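Local coordinates for putative 2OG-Fe(II) oxygenase family protein (Caulobacter crescentus CB15, PDB 3OOX) that probably acts as an iron(II)- and 2-oxoglutarate-dependent oxygenase, consistent with an ethylene-forming enzyme that also oxidises L-arginine, at residues D158-K161 against P162-Q165; H191-N195 against T196-L200; V63-K66 against K67-A70. All coordinates share one frame; numbering follows the deposited sequence.

Contact 1 (D158-K161 against P162-Q165); sequences DFFK and PTVQ. With EDO (1,2-ethanediol), chain J.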
ATOM      1  N   ASP A 158       1.043 -20.394   7.452  1.00 21.85           N
ATOM      2  CA  ASP A 158       2.070 -19.473   7.933  1.00 21.22           C
ATOM      3  C   ASP A 158       3.235 -19.246   6.967  1.00 17.46           C
ATOM      4  O   ASP A 158       4.244 -18.667   7.373  1.00 19.35           O
ATOM      5  CB  ASP A 158       2.614 -19.889   9.303  1.00 21.61           C
ATOM      6  CG  ASP A 158       3.399 -21.185   9.271  1.00 26.28           C
ATOM      7  OD1 ASP A 158       3.387 -21.890   8.231  1.00 25.24           O
ATOM      8  OD2 ASP A 158       4.006 -21.528  10.316  1.00 28.05           O
ATOM      9  N   PHE A 159       3.064 -19.630   5.706  1.00 18.95           N
ATOM     10  CA  PHE A 159       4.142 -19.506   4.700  1.00 18.66           C
ATOM     11  C   PHE A 159       4.826 -18.150   4.701  1.00 17.68           C
ATOM     12  O   PHE A 159       6.064 -18.063   4.568  1.00 18.75           O
ATOM     13  CB  PHE A 159       3.605 -19.814   3.302  1.00 19.88           C
ATOM     14  CG  PHE A 159       4.598 -19.633   2.201  1.00 20.72           C
ATOM     15  CD1 PHE A 159       4.771 -18.384   1.578  1.00 20.44           C
ATOM     16  CD2 PHE A 159       5.373 -20.691   1.763  1.00 21.75           C
ATOM     17  CE1 PHE A 159       5.705 -18.229   0.553  1.00 22.00           C
ATOM     18  CE2 PHE A 159       6.297 -20.518   0.747  1.00 23.52           C
ATOM     19  CZ  PHE A 159       6.463 -19.282   0.156  1.00 24.64           C
ATOM     20  N   PHE A 160       4.030 -17.081   4.737  1.00 19.45           N
ATOM     21  CA  PHE A 160       4.582 -15.752   4.562  1.00 17.85           C
ATOM     22  C   PHE A 160       5.251 -15.215   5.805  1.00 16.15           C
ATOM     23  O   PHE A 160       5.963 -14.236   5.716  1.00 16.62           O
ATOM     24  CB  PHE A 160       3.526 -14.779   4.050  1.00 16.30           C
ATOM     25  CG  PHE A 160       3.164 -15.022   2.634  1.00 16.95           C
ATOM     26  CD1 PHE A 160       4.063 -14.702   1.614  1.00 18.88           C
ATOM     27  CD2 PHE A 160       1.943 -15.607   2.323  1.00 18.24           C
ATOM     28  CE1 PHE A 160       3.753 -14.954   0.318  1.00 18.42           C
ATOM     29  CE2 PHE A 160       1.622 -15.867   1.012  1.00 20.79           C
ATOM     30  CZ  PHE A 160       2.539 -15.528   0.008  1.00 18.36           C
ATOM     31  N   LYS A 161       5.027 -15.833   6.965  1.00 17.51           N
ATOM     32  CA  LYS A 161       5.527 -15.288   8.231  1.00 19.81           C
ATOM     33  C   LYS A 161       7.026 -14.883   8.188  1.00 18.40           C
ATOM     34  O   LYS A 161       7.346 -13.717   8.453  1.00 18.10           O
ATOM     35  CB  LYS A 161       5.247 -16.280   9.369  1.00 19.80           C
ATOM     36  CG  LYS A 161       5.580 -15.733  10.725  1.00 21.48           C
ATOM     37  CD  LYS A 161       5.440 -16.792  11.808  1.00 21.50           C
ATOM     38  CE  LYS A 161       5.641 -16.183  13.163  1.00 23.32           C
ATOM     39  NZ  LYS A 161       7.095 -15.922  13.389  1.00 22.27           N
ATOM     40  N   PRO A 162       7.961 -15.813   7.849  1.00 18.57           N
ATOM     41  CA  PRO A 162       9.355 -15.404   7.810  1.00 18.95           C
ATOM     42  C   PRO A 162       9.652 -14.445   6.678  1.00 20.34           C
ATOM     43  O   PRO A 162      10.594 -13.675   6.785  1.00 19.67           O
ATOM     44  CB  PRO A 162      10.116 -16.731   7.626  1.00 19.86           C
ATOM     45  CG  PRO A 162       9.114 -17.670   7.090  1.00 21.34           C
ATOM     46  CD  PRO A 162       7.797 -17.257   7.572  1.00 20.78           C
ATOM     47  N   THR A 163       8.853 -14.498   5.614  1.00 18.21           N
ATOM     48  CA  THR A 163       9.124 -13.712   4.407  1.00 18.27           C
ATOM     49  C   THR A 163       8.890 -12.235   4.617  1.00 17.78           C
ATOM     50  O   THR A 163       9.497 -11.453   3.895  1.00 18.00           O
ATOM     51  CB  THR A 163       8.287 -14.169   3.196  1.00 18.26           C
ATOM     52  OG1 THR A 163       6.966 -13.642   3.282  1.00 16.73           O
ATOM     53  CG2 THR A 163       8.190 -15.726   3.127  1.00 19.14           C
ATOM     54  N   VAL A 164       8.077 -11.861   5.596  1.00 16.63           N
ATOM     55  CA  VAL A 164       7.736 -10.456   5.815  1.00 16.31           C
ATOM     56  C   VAL A 164       8.266  -9.932   7.133  1.00 17.50           C
ATOM     57  O   VAL A 164       8.085  -8.775   7.473  1.00 16.90           O
ATOM     58  CB  VAL A 164       6.217 -10.199   5.723  1.00 17.87           C
ATOM     59  CG1 VAL A 164       5.727 -10.513   4.304  1.00 18.79           C
ATOM     60  CG2 VAL A 164       5.424 -10.976   6.800  1.00 18.84           C
ATOM     61  N   GLN A 165       8.957 -10.780   7.884  1.00 17.57           N
ATOM     62  CA  GLN A 165       9.547 -10.331   9.133  1.00 16.07           C
ATOM     63  C   GLN A 165      10.590  -9.233   8.872  1.00 16.51           C
ATOM     64  O   GLN A 165      11.480  -9.400   8.024  1.00 17.92           O
ATOM     65  CB  GLN A 165      10.214 -11.514   9.832  1.00 17.47           C
ATOM     66  CG  GLN A 165      10.867 -11.195  11.169  1.00 18.56           C
ATOM     67  CD  GLN A 165      11.340 -12.420  11.930  1.00 19.47           C
ATOM     68  OE1 GLN A 165      10.555 -13.261  12.299  1.00 20.88           O
ATOM     69  NE2 GLN A 165      12.620 -12.513  12.153  1.00 23.18           N
TER
HETATM   70  C1  EDO J 326       6.673 -22.159   7.000  1.00 34.18           C
HETATM   71  O1  EDO J 326       5.367 -22.236   6.435  1.00 35.07           O
HETATM   72  C2  EDO J 326       7.035 -20.705   7.248  1.00 27.70           C
HETATM   73  O2  EDO J 326       6.370 -20.229   8.426  1.00 31.17           O
HETATM   74  O   HOH W   1       7.784 -13.236  12.515  1.00 22.70           O
HETATM   75  O   HOH W   2       9.538 -15.928  11.144  1.00 48.87           O

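Contact 2 (H191-N195 against T196-L200); sequences HGDIN and TITLL. With EDO (1,2-ethanediol), chain C.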
ATOM      1  N   HIS A 191      -0.818   3.485 -12.203  1.00 22.58           N
ATOM      2  CA  HIS A 191       0.419   2.830 -11.780  1.00 20.78           C
ATOM      3  C   HIS A 191       0.110   1.471 -11.165  1.00 22.12           C
ATOM      4  O   HIS A 191      -1.035   1.175 -10.813  1.00 22.17           O
ATOM      5  CB  HIS A 191       1.151   3.686 -10.714  1.00 22.90           C
ATOM      6  CG  HIS A 191       0.480   3.663  -9.386  1.00 25.53           C
ATOM      7  ND1 HIS A 191       0.874   2.809  -8.379  1.00 26.39           N
ATOM      8  CD2 HIS A 191      -0.626   4.305  -8.931  1.00 25.04           C
ATOM      9  CE1 HIS A 191       0.056   2.950  -7.345  1.00 29.77           C
ATOM     10  NE2 HIS A 191      -0.859   3.858  -7.652  1.00 31.03           N
ATOM     11  N   GLY A 192       1.156   0.659 -11.011  1.00 21.47           N
ATOM     12  CA  GLY A 192       1.100  -0.562 -10.215  1.00 21.70           C
ATOM     13  C   GLY A 192       2.044  -0.391  -9.024  1.00 22.61           C
ATOM     14  O   GLY A 192       2.884   0.532  -8.993  1.00 24.95           O
ATOM     15  N   ASP A 193       1.908  -1.262  -8.039  1.00 19.32           N
ATOM     16  CA  ASP A 193       2.751  -1.231  -6.865  1.00 16.98           C
ATOM     17  C   ASP A 193       3.829  -2.302  -6.977  1.00 16.99           C
ATOM     18  O   ASP A 193       3.567  -3.382  -7.522  1.00 18.22           O
ATOM     19  CB  ASP A 193       1.897  -1.541  -5.622  1.00 16.07           C
ATOM     20  CG  ASP A 193       1.037  -0.369  -5.172  1.00 16.97           C
ATOM     21  OD1 ASP A 193       1.231   0.756  -5.698  1.00 20.15           O
ATOM     22  OD2 ASP A 193       0.171  -0.584  -4.290  1.00 17.02           O
ATOM     23  N   ILE A 194       5.009  -1.991  -6.445  1.00 17.06           N
ATOM     24  CA  ILE A 194       6.191  -2.855  -6.590  1.00 17.81           C
ATOM     25  C   ILE A 194       6.402  -3.834  -5.457  1.00 17.95           C
ATOM     26  O   ILE A 194       7.242  -4.756  -5.589  1.00 19.79           O
ATOM     27  CB  ILE A 194       7.455  -2.057  -6.905  1.00 20.89           C
ATOM     28  CG1 ILE A 194       7.899  -1.206  -5.743  1.00 25.36           C
ATOM     29  CG2 ILE A 194       7.255  -1.188  -8.151  1.00 22.36           C
ATOM     30  CD1 ILE A 194       9.167  -0.372  -6.084  1.00 30.70           C
ATOM     31  N   ASN A 195       5.602  -3.722  -4.399  1.00 16.80           N
ATOM     32  CA  ASN A 195       5.829  -4.391  -3.127  1.00 16.19           C
ATOM     33  C   ASN A 195       5.063  -5.708  -3.044  1.00 16.18           C
ATOM     34  O   ASN A 195       4.784  -6.332  -4.064  1.00 16.31           O
ATOM     35  CB  ASN A 195       5.535  -3.405  -1.978  1.00 16.36           C
ATOM     36  CG  ASN A 195       4.163  -2.741  -2.094  1.00 15.86           C
ATOM     37  OD1 ASN A 195       3.959  -1.897  -2.990  1.00 16.15           O
ATOM     38  ND2 ASN A 195       3.224  -3.086  -1.179  1.00 15.33           N
ATOM     39  N   THR A 196       4.743  -6.171  -1.850  1.00 16.41           N
ATOM     40  CA  THR A 196       4.092  -7.474  -1.673  1.00 14.37           C
ATOM     41  C   THR A 196       2.567  -7.352  -1.724  1.00 13.97           C
ATOM     42  O   THR A 196       1.930  -7.855  -2.654  1.00 16.35           O
ATOM     43  CB  THR A 196       4.592  -8.131  -0.383  1.00 15.33           C
ATOM     44  OG1 THR A 196       6.027  -8.267  -0.472  1.00 17.48           O
ATOM     45  CG2 THR A 196       3.882  -9.503  -0.099  1.00 17.36           C
ATOM     46  N   ILE A 197       1.997  -6.672  -0.740  1.00 15.79           N
ATOM     47  CA  ILE A 197       0.617  -6.204  -0.818  1.00 15.24           C
ATOM     48  C   ILE A 197       0.534  -4.793  -0.254  1.00 15.76           C
ATOM     49  O   ILE A 197       1.353  -4.401   0.573  1.00 15.74           O
ATOM     50  CB  ILE A 197      -0.400  -7.093  -0.062  1.00 15.49           C
ATOM     51  CG1 ILE A 197       0.011  -7.295   1.406  1.00 15.47           C
ATOM     52  CG2 ILE A 197      -0.535  -8.458  -0.781  1.00 17.82           C
ATOM     53  CD1 ILE A 197      -1.086  -8.023   2.261  1.00 16.16           C
ATOM     54  N   THR A 198      -0.478  -4.032  -0.691  1.00 15.38           N
ATOM     55  CA  THR A 198      -0.736  -2.688  -0.172  1.00 15.48           C
ATOM     56  C   THR A 198      -2.146  -2.665   0.444  1.00 15.53           C
ATOM     57  O   THR A 198      -3.129  -3.237  -0.112  1.00 15.09           O
ATOM     58  CB  THR A 198      -0.619  -1.654  -1.311  1.00 14.87           C
ATOM     59  OG1 THR A 198       0.700  -1.763  -1.835  1.00 14.68           O
ATOM     60  CG2 THR A 198      -0.865  -0.221  -0.836  1.00 16.41           C
ATOM     61  N   LEU A 199      -2.257  -2.053   1.638  1.00 16.48           N
ATOM     62  CA  LEU A 199      -3.481  -1.989   2.402  1.00 17.78           C
ATOM     63  C   LEU A 199      -3.950  -0.543   2.546  1.00 16.35           C
ATOM     64  O   LEU A 199      -3.213   0.286   3.082  1.00 17.95           O
ATOM     65  CB  LEU A 199      -3.285  -2.625   3.783  1.00 16.95           C
ATOM     66  CG  LEU A 199      -2.965  -4.110   3.767  1.00 16.16           C
ATOM     67  CD1 LEU A 199      -1.466  -4.325   3.928  1.00 17.44           C
ATOM     68  CD2 LEU A 199      -3.774  -4.879   4.835  1.00 19.89           C
ATOM     69  N   LEU A 200      -5.167  -0.253   2.079  1.00 15.98           N
ATOM     70  CA  LEU A 200      -5.691   1.117   2.033  1.00 17.54           C
ATOM     71  C   LEU A 200      -6.990   1.271   2.790  1.00 18.37           C
ATOM     72  O   LEU A 200      -8.033   0.752   2.384  1.00 17.81           O
ATOM     73  CB  LEU A 200      -5.941   1.520   0.578  1.00 18.08           C
ATOM     74  CG  LEU A 200      -6.437   2.932   0.324  1.00 19.74           C
ATOM     75  CD1 LEU A 200      -5.415   3.990   0.682  1.00 22.15           C
ATOM     76  CD2 LEU A 200      -6.875   3.035  -1.137  1.00 20.90           C
TER
HETATM   77  C1  EDO C 314      -4.047   4.178  -5.147  1.00 35.67           C
HETATM   78  O1  EDO C 314      -2.942   5.025  -5.478  1.00 30.63           O
HETATM   79  C2  EDO C 314      -4.696   4.565  -3.824  1.00 30.04           C
HETATM   80  O2  EDO C 314      -3.779   4.420  -2.723  1.00 29.53           O

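Contact 3 (V63-K66 against K67-A70); sequences VETK and KQYA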
ATOM      1  N   VAL A  63       4.791  25.653   6.265  1.00 26.64           N
ATOM      2  CA  VAL A  63       5.662  24.993   5.281  0.50 25.90           C
ATOM      3  C   VAL A  63       7.095  24.882   5.784  1.00 24.49           C
ATOM      4  O   VAL A  63       7.738  23.841   5.666  1.00 24.44           O
ATOM      5  CB  VAL A  63       5.727  25.756   3.930  0.50 27.58           C
ATOM      6  CG1 VAL A  63       6.392  24.861   2.870  0.50 25.73           C
ATOM      7  CG2 VAL A  63       4.353  26.183   3.466  0.50 28.40           C
ATOM      8  N   GLU A  64       7.635  25.964   6.337  1.00 26.48           N
ATOM      9  CA  GLU A  64       9.040  25.881   6.770  1.00 28.87           C
ATOM     10  C   GLU A  64       9.251  24.915   7.918  1.00 27.48           C
ATOM     11  O   GLU A  64      10.335  24.336   8.045  1.00 28.52           O
ATOM     12  CB  GLU A  64       9.638  27.250   7.081  1.00 32.07           C
ATOM     13  CG  GLU A  64       9.725  28.133   5.848  1.00 38.83           C
ATOM     14  CD  GLU A  64      10.425  27.471   4.650  1.00 44.10           C
ATOM     15  OE1 GLU A  64      11.543  26.930   4.813  1.00 52.18           O
ATOM     16  OE2 GLU A  64       9.844  27.495   3.541  1.00 45.42           O
ATOM     17  N   THR A  65       8.219  24.710   8.743  1.00 26.40           N
ATOM     18  CA  THR A  65       8.288  23.765   9.836  1.00 25.27           C
ATOM     19  C   THR A  65       8.305  22.336   9.249  1.00 23.55           C
ATOM     20  O   THR A  65       9.088  21.474   9.660  1.00 23.84           O
ATOM     21  CB  THR A  65       7.077  23.932  10.786  1.00 26.74           C
ATOM     22  OG1 THR A  65       7.033  25.292  11.262  1.00 28.52           O
ATOM     23  CG2 THR A  65       7.148  22.950  11.959  1.00 29.69           C
ATOM     24  N   LYS A  66       7.428  22.106   8.282  1.00 22.94           N
ATOM     25  CA  LYS A  66       7.375  20.797   7.614  1.00 22.55           C
ATOM     26  C   LYS A  66       8.690  20.495   6.901  1.00 21.19           C
ATOM     27  O   LYS A  66       9.139  19.349   6.912  1.00 21.28           O
ATOM     28  CB  LYS A  66       6.169  20.702   6.662  1.00 21.63           C
ATOM     29  CG  LYS A  66       4.815  20.777   7.416  1.00 23.52           C
ATOM     30  CD  LYS A  66       3.586  20.588   6.524  1.00 20.98           C
ATOM     31  CE  LYS A  66       3.360  21.719   5.527  1.00 22.14           C
ATOM     32  NZ  LYS A  66       2.029  21.607   4.832  1.00 23.87           N
ATOM     33  N   LYS A  67       9.313  21.506   6.311  1.00 22.80           N
ATOM     34  CA  LYS A  67      10.526  21.304   5.503  1.00 24.06           C
ATOM     35  C   LYS A  67      11.786  20.997   6.321  1.00 22.96           C
ATOM     36  O   LYS A  67      12.808  20.612   5.761  1.00 23.56           O
ATOM     37  CB  LYS A  67      10.747  22.478   4.560  1.00 24.57           C
ATOM     38  CG  LYS A  67       9.789  22.419   3.350  1.00 27.16           C
ATOM     39  CD  LYS A  67      10.010  23.547   2.382  1.00 30.02           C
ATOM     40  CE  LYS A  67       9.225  23.323   1.081  1.00 33.85           C
ATOM     41  NZ  LYS A  67       9.471  24.473   0.137  1.00 36.38           N
ATOM     42  N   GLN A  68      11.697  21.148   7.636  1.00 24.43           N
ATOM     43  CA  GLN A  68      12.733  20.635   8.514  1.00 24.14           C
ATOM     44  C   GLN A  68      12.926  19.149   8.273  1.00 24.33           C
ATOM     45  O   GLN A  68      14.009  18.607   8.506  1.00 25.69           O
ATOM     46  CB  GLN A  68      12.335  20.841   9.974  1.00 23.63           C
ATOM     47  CG  GLN A  68      12.297  22.287  10.404  1.00 27.79           C
ATOM     48  CD  GLN A  68      11.821  22.449  11.837  1.00 30.74           C
ATOM     49  OE1 GLN A  68      12.529  23.016  12.674  1.00 32.80           O
ATOM     50  NE2 GLN A  68      10.624  21.981  12.124  1.00 28.72           N
ATOM     51  N   TYR A  69      11.863  18.480   7.824  1.00 21.72           N
ATOM     52  CA  TYR A  69      11.845  17.015   7.689  1.00 20.37           C
ATOM     53  C   TYR A  69      11.924  16.571   6.228  1.00 20.65           C
ATOM     54  O   TYR A  69      11.735  15.379   5.931  1.00 21.61           O
ATOM     55  CB  TYR A  69      10.597  16.448   8.364  1.00 20.10           C
ATOM     56  CG  TYR A  69      10.442  16.977   9.773  1.00 22.62           C
ATOM     57  CD1 TYR A  69      11.298  16.528  10.780  1.00 25.43           C
ATOM     58  CD2 TYR A  69       9.522  17.966  10.078  1.00 24.09           C
ATOM     59  CE1 TYR A  69      11.227  17.043  12.058  1.00 23.96           C
ATOM     60  CE2 TYR A  69       9.431  18.491  11.376  1.00 24.70           C
ATOM     61  CZ  TYR A  69      10.298  18.025  12.352  1.00 27.78           C
ATOM     62  OH  TYR A  69      10.226  18.515  13.648  1.00 27.92           O
ATOM     63  N   ALA A  70      12.212  17.521   5.349  1.00 20.20           N
ATOM     64  CA  ALA A  70      12.375  17.264   3.907  1.00 20.42           C
ATOM     65  C   ALA A  70      13.823  16.937   3.547  1.00 22.20           C
ATOM     66  O   ALA A  70      14.743  17.205   4.322  1.00 25.17           O
ATOM     67  CB  ALA A  70      11.914  18.465   3.094  1.00 21.91           C
TER
HETATM   68  O   HOH W   3       9.322  27.099   1.165  1.00 45.32           O

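Contact 1 (D158-K161 against P162-Q165)
A type I beta turn, Asp158 to Lys161, runs straight into the short, weakly bonded helix 161-164, and the junction is fixed where Thr163 turns back onto Phe160. Phe160 O accepts the Thr163 hydroxyl, OG1 lying 2.7 Å from the oxygen, with a C=O...donor angle of 117° and a tilt of 18° from the carbonyl plane. The Thr163 side chain reaches this oxygen because OG1 lies between its own backbone N and carbonyl carbon (chi1 80°). Thr163 N adds a weak bond to Phe160 O at 2.9 Å, and Val164 N another weak one.

The hydroxyl also sits at the edge of the Phe160 ring, near its plane, with Thr163 OG1 3.5 Å from Phe160 CD1. One face of that ring takes the edge of Phe159: Phe159 CD1 stands 3.6 Å above the plane of the Phe160 ring, over its centre. Both rings pack on Ala150 of helix 127-152 and Leu238 of helix 233-238, and Phe160 also on Leu146. Pro162 has no N-H to give; its CD rests 3.6 Å from Phe159 O instead. The turn itself closes by Lys161 N to Asp158 O, and a 1,2-ethanediol, probably from the crystallisation liquor, bonds to Asp158 O and OD1.

On the solvent side, the ammonium of Lys161 and the amide oxygen of Gln165 are joined through water: one molecule accepts from NZ at 2.9 Å and donates to OE1 at 2.8 Å. A second water makes the same bridge, its NZ bond weak.

Chemically, Phe160 O is gripped by three donors, the hydroxyl bond being the shortest, beside a pair of packed aromatics, whereas Lys161 NZ and Gln165 OE1, 4.5 Å apart with no direct bond, are linked through water that probably exchanges easily.

Contact 2 (H191-N195 against T196-L200)
Thr198, at the start of strand 197-201, sends its hydroxyl back to Asp193 and Asn195 of the preceding loop. Thr198 CB lies 3.3 Å from Asp193 OD2, and the methyl CG2, anti to the backbone N, passes the same carboxylate oxygen at 3.6 Å. The remaining branch, OG1, is set beside the backbone N (chi1 -59°) and takes part in two hydrogen bonds. Thr198 OG1 donates to Asp193 OD2 at 2.8 Å, meeting it from above the carboxylate plane by 42°. Thr198 OG1 accepts from Asn195 ND2 at 2.9 Å along a fairly straight bond (162°), the hydroxyl oxygen lying in the amide plane.

The buried relay is closed at both ends: Asp193 OD2 also accepts from Asn230 ND2, and Asn195 ND2 also donates to Leu269 O. Without the hydroxyl, as with an alanine here, Asp193 OD2 would probably lose a donor and Asn195 ND2 the acceptor that lies in its amide plane. Thr196 and Ile197 both face Leu269, forming a classic beta bulge where the loop enters the strand.

Ahead of this, His191 ND1 bonds to Gly192 O at 3.1 Å, while NE2 meets a 1,2-ethanediol oxygen. His191 and Asp193 fit the His-X-Asp motif of 2-oxoglutarate oxygenases, which with His248 would probably form the facial triad for iron(II); Thr198 and Asn230 would be second shell to Asp193, with Asn195 one step behind, holding Thr198.

Contact 3 (V63-K66 against K67-A70)
Gln68 folds its amide back onto Thr65 at the C-terminal end of the short helix 63-66, where the last carbonyls find donors in the residues that follow. Gln68 NE2 gives a hydrogen to Thr65 O at 2.9 Å, in the carbonyl plane and on a lone pair. The same oxygen takes a weak backbone bond from Gln68 N, so one residue serves it twice. Gln68 NE2 also passes within 3.6 Å of the Thr65 methyl CG2, the two side chains lying parallel, and it makes a second hydrogen bond to Glu123 OE2.

Two further carbonyls, of Val63 and Lys66, are met by the chain itself. Val63 O receives Lys67 N at 2.9 Å, nearly in line with the carbonyl (161°), and Lys66 O receives Tyr69 N at 3.0 Å from 41° above the carbonyl plane. Tyr69 lays a ring face over Gln68 CB, and its OH is bonded to Glu123 OE1 and Ala122 N.

Lys67 runs extended towards a water that it shares with Glu64. Lys67 NZ stays 4.6 Å from Glu64 OE2, too far for a salt bridge, but the water accepts from NZ at 2.8 Å and donates to OE2. Lys66 turns the other way, NZ making a salt bridge to Glu97 OE1 and a hydrogen bond to Phe59 O.

After one bond spanning four residues, Gln68 N, Tyr69 N and Ala70 N each reach back only three: the helix finishes in tightened, 3-10-like turns, laid against Tyr79 of strand 78-80 in the N-terminal family region of this oxygenase.

From the N terminus the order is contact 3, contact 1, contact 2; they follow in series, none enclosing or crossing another. Contacts 3 and 1 close local turns. Residues 63-70 tie the end of a short surface helix to strands 78-80 and 97-101, at one edge of the large mixed sheet. Contact 1 comes after helix 127-152 and leads towards strand 170-176, its centre about 37 Å from that of contact 3. Contact 2, near the middle of the chain, closes the loop joining strand 188-191 of the four-stranded sheet to strand 197-201 of the large one. Contacts 1 and 2 do not touch, yet Phe160 and Ile197 both pack on Leu146 of helix 127-152.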